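PDB 2POZ: putative dehydratase, which probably acts as a lyase (dehydratase) of the mandelate racemase/muconate lactonizing branch of the enolase superfamily, though its substrate is not known. Local coordinates for residues E151-L156 with H333-K338. Residues are numbered along the deposited sequence; the frame is centred on the assembly and turned at random.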
ATOM      1  N   GLU A 151      15.946  25.118 -40.365  1.00 23.20           N
ATOM      2  CA  GLU A 151      16.536  26.008 -39.377  1.00 23.89           C
ATOM      3  C   GLU A 151      17.570  25.286 -38.508  1.00 22.93           C
ATOM      4  O   GLU A 151      18.247  25.915 -37.696  1.00 23.28           O
ATOM      5  CB  GLU A 151      15.449  26.611 -38.487  1.00 27.02           C
ATOM      6  CG  GLU A 151      14.618  27.694 -39.156  1.00 31.53           C
ATOM      7  CD  GLU A 151      13.560  28.258 -38.225  1.00 34.51           C
ATOM      8  OE1 GLU A 151      12.532  27.582 -37.991  1.00 37.39           O
ATOM      9  OE2 GLU A 151      13.762  29.378 -37.714  1.00 35.98           O
ATOM     10  N   GLY A 152      17.670  23.968 -38.656  1.00 20.71           N
ATOM     11  CA  GLY A 152      18.658  23.227 -37.887  1.00 18.83           C
ATOM     12  C   GLY A 152      18.220  22.483 -36.635  1.00 18.56           C
ATOM     13  O   GLY A 152      19.068  21.957 -35.905  1.00 17.09           O
ATOM     14  N   TYR A 153      16.918  22.429 -36.370  1.00 16.50           N
ATOM     15  CA  TYR A 153      16.421  21.721 -35.190  1.00 14.52           C
ATOM     16  C   TYR A 153      16.628  20.221 -35.354  1.00 14.17           C
ATOM     17  O   TYR A 153      16.394  19.668 -36.433  1.00 15.42           O
ATOM     18  CB  TYR A 153      14.930  22.026 -34.976  1.00 13.84           C
ATOM     19  CG  TYR A 153      14.681  23.433 -34.495  1.00 11.70           C
ATOM     20  CD1 TYR A 153      14.829  23.762 -33.148  1.00 11.26           C
ATOM     21  CD2 TYR A 153      14.374  24.455 -35.394  1.00 15.11           C
ATOM     22  CE1 TYR A 153      14.690  25.070 -32.708  1.00 11.95           C
ATOM     23  CE2 TYR A 153      14.231  25.776 -34.963  1.00 11.65           C
ATOM     24  CZ  TYR A 153      14.396  26.070 -33.621  1.00 12.97           C
ATOM     25  OH  TYR A 153      14.315  27.371 -33.195  1.00 15.36           O
ATOM     26  N   GLY A 154      17.072  19.565 -34.285  1.00 12.73           N
ATOM     27  CA  GLY A 154      17.283  18.129 -34.334  1.00 11.81           C
ATOM     28  C   GLY A 154      16.179  17.420 -33.575  1.00 12.71           C
ATOM     29  O   GLY A 154      16.207  16.205 -33.385  1.00 14.29           O
ATOM     30  N   ALA A 155      15.190  18.193 -33.138  1.00 12.72           N
ATOM     31  CA  ALA A 155      14.075  17.648 -32.383  1.00 11.83           C
ATOM     32  C   ALA A 155      12.824  18.496 -32.592  1.00 10.99           C
ATOM     33  O   ALA A 155      12.886  19.728 -32.643  1.00  9.98           O
ATOM     34  CB  ALA A 155      14.439  17.584 -30.903  1.00 14.68           C
ATOM     35  N   LEU A 156      11.687  17.823 -32.708  1.00 11.86           N
ATOM     36  CA  LEU A 156      10.417  18.496 -32.942  1.00 12.96           C
ATOM     37  C   LEU A 156       9.311  17.963 -32.037  1.00 13.69           C
ATOM     38  O   LEU A 156       9.209  16.753 -31.818  1.00 12.06           O
ATOM     39  CB  LEU A 156       9.977  18.283 -34.399  1.00 13.05           C
ATOM     40  CG  LEU A 156      10.933  18.622 -35.543  1.00 13.10           C
ATOM     41  CD1 LEU A 156      10.363  18.054 -36.842  1.00 14.12           C
ATOM     42  CD2 LEU A 156      11.126  20.130 -35.650  1.00 11.73           C
ATOM     43  N   HIS A 333      11.299  25.974 -28.015  1.00 12.26           N
ATOM     44  CA  HIS A 333      11.170  27.223 -28.766  1.00 12.04           C
ATOM     45  C   HIS A 333      10.070  27.144 -29.841  1.00 13.19           C
ATOM     46  O   HIS A 333       9.837  26.080 -30.419  1.00 12.70           O
ATOM     47  CB  HIS A 333      12.519  27.563 -29.407  1.00 13.13           C
ATOM     48  CG  HIS A 333      12.567  28.918 -30.044  1.00 16.03           C
ATOM     49  ND1 HIS A 333      12.247  30.072 -29.363  1.00 16.24           N
ATOM     50  CD2 HIS A 333      12.915  29.303 -31.295  1.00 16.38           C
ATOM     51  CE1 HIS A 333      12.398  31.111 -30.165  1.00 17.35           C
ATOM     52  NE2 HIS A 333      12.801  30.672 -31.343  1.00 17.68           N
ATOM     53  N   TYR A 334       9.393  28.269 -30.074  1.00 11.05           N
ATOM     54  CA  TYR A 334       8.323  28.376 -31.074  1.00 12.41           C
ATOM     55  C   TYR A 334       8.767  29.444 -32.081  1.00 13.75           C
ATOM     56  O   TYR A 334       8.216  30.545 -32.110  1.00 12.40           O
ATOM     57  CB  TYR A 334       7.007  28.845 -30.433  1.00 12.39           C
ATOM     58  CG  TYR A 334       6.379  27.902 -29.428  1.00 14.28           C
ATOM     59  CD1 TYR A 334       5.168  27.263 -29.704  1.00 14.25           C
ATOM     60  CD2 TYR A 334       6.968  27.683 -28.182  1.00 17.45           C
ATOM     61  CE1 TYR A 334       4.554  26.431 -28.757  1.00 16.38           C
ATOM     62  CE2 TYR A 334       6.367  26.852 -27.231  1.00 16.61           C
ATOM     63  CZ  TYR A 334       5.160  26.234 -27.524  1.00 18.80           C
ATOM     64  OH  TYR A 334       4.555  25.434 -26.574  1.00 20.13           O
ATOM     65  N   PRO A 335       9.760  29.131 -32.923  1.00 13.40           N
ATOM     66  CA  PRO A 335      10.238  30.114 -33.902  1.00 16.18           C
ATOM     67  C   PRO A 335       9.183  30.734 -34.832  1.00 16.44           C
ATOM     68  O   PRO A 335       9.258  31.918 -35.144  1.00 16.49           O
ATOM     69  CB  PRO A 335      11.331  29.344 -34.656  1.00 14.11           C
ATOM     70  CG  PRO A 335      10.856  27.933 -34.588  1.00 14.10           C
ATOM     71  CD  PRO A 335      10.375  27.813 -33.157  1.00 12.94           C
ATOM     72  N   ALA A 336       8.198  29.946 -35.255  1.00 17.61           N
ATOM     73  CA  ALA A 336       7.157  30.446 -36.159  1.00 19.65           C
ATOM     74  C   ALA A 336       6.326  31.616 -35.610  1.00 20.29           C
ATOM     75  O   ALA A 336       5.873  32.472 -36.374  1.00 18.53           O
ATOM     76  CB  ALA A 336       6.225  29.297 -36.578  1.00 19.63           C
ATOM     77  N   PHE A 337       6.132  31.656 -34.295  1.00 18.17           N
ATOM     78  CA  PHE A 337       5.338  32.718 -33.669  1.00 18.47           C
ATOM     79  C   PHE A 337       5.906  34.118 -33.882  1.00 18.27           C
ATOM     80  O   PHE A 337       5.164  35.102 -33.907  1.00 19.15           O
ATOM     81  CB  PHE A 337       5.189  32.450 -32.163  1.00 17.37           C
ATOM     82  CG  PHE A 337       4.306  31.276 -31.836  1.00 19.70           C
ATOM     83  CD1 PHE A 337       3.972  30.335 -32.816  1.00 19.74           C
ATOM     84  CD2 PHE A 337       3.818  31.099 -30.546  1.00 19.44           C
ATOM     85  CE1 PHE A 337       3.166  29.244 -32.514  1.00 20.37           C
ATOM     86  CE2 PHE A 337       3.010  30.010 -30.235  1.00 19.23           C
ATOM     87  CZ  PHE A 337       2.684  29.081 -31.219  1.00 19.84           C
ATOM     88  N   LYS A 338       7.219  34.208 -34.031  1.00 17.79           N
ATOM     89  CA  LYS A 338       7.863  35.495 -34.233  1.00 18.92           C
ATOM     90  C   LYS A 338       7.507  36.126 -35.583  1.00 18.77           C
ATOM     91  O   LYS A 338       7.742  37.316 -35.793  1.00 17.20           O
ATOM     92  CB  LYS A 338       9.383  35.345 -34.109  1.00 20.49           C
ATOM     93  CG  LYS A 338       9.930  35.475 -32.676  1.00 25.85           C
ATOM     94  CD  LYS A 338       9.358  34.430 -31.735  1.00 26.63           C
ATOM     95  CE  LYS A 338      10.098  34.413 -30.395  1.00 27.71           C
ATOM     96  NZ  LYS A 338       9.886  35.640 -29.577  1.00 25.94           N
TER
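The phenol end of Tyr153 reaches His333 and Pro335, and this reach makes most of the meeting between the two segments. With CG beside its own backbone N (chi1 -72°), the ring extends from the loop ahead of strand 155-158 toward 333-338 and carries OH to the rim of the imidazole. OH lies in the plane of the His333 ring, 3.1 Å from its carbon CD2, and the two side chains run at about a right angle. The partner is thus a polarised C-H, not a ring nitrogen, and the buried hydroxyl has no conventional hydrogen-bonding partner in the model. Tyrosine suits the place by joining a flat ring long enough to reach Pro335 with a hydroxyl that meets the histidine edge.

The apolar part belongs to Pro335. Its CG approaches the tyrosine obliquely, 4.0 Å from CE2, while the ring nitrogen of the same proline sits 3.5 Å above one face of His333. A proline suits this place: it opens the 3-10 turn of 335-338, where no amide hydrogen is asked of it, and its compact ring fills the corner between tyrosine and histidine. Cutting Tyr153 back to an alanine is likely to open a gap beside Pro335 and leave the CD2 edge of His333 without its oxygen neighbour.

Charge enters through Glu151, whose carboxylate rests against the proline, OE1 3.8 Å from Pro335 CG, and forms a salt bridge with Arg147 on helix 146-150. Gly152, with positive phi (100°), closes that helix in a Schellman motif between Glu151 and Tyr153.

The contact thus joins the turn before barrel strand 155-158 to the end of strand 331-333 and the loop after it; Ala155 and His333 each pair through the backbone with strand 123-128. Lacking conventional polar bonds between the segments, it depends on shape and on one C-H facing oxygen, while the glutamate's charge is answered within its own helical neighbourhood.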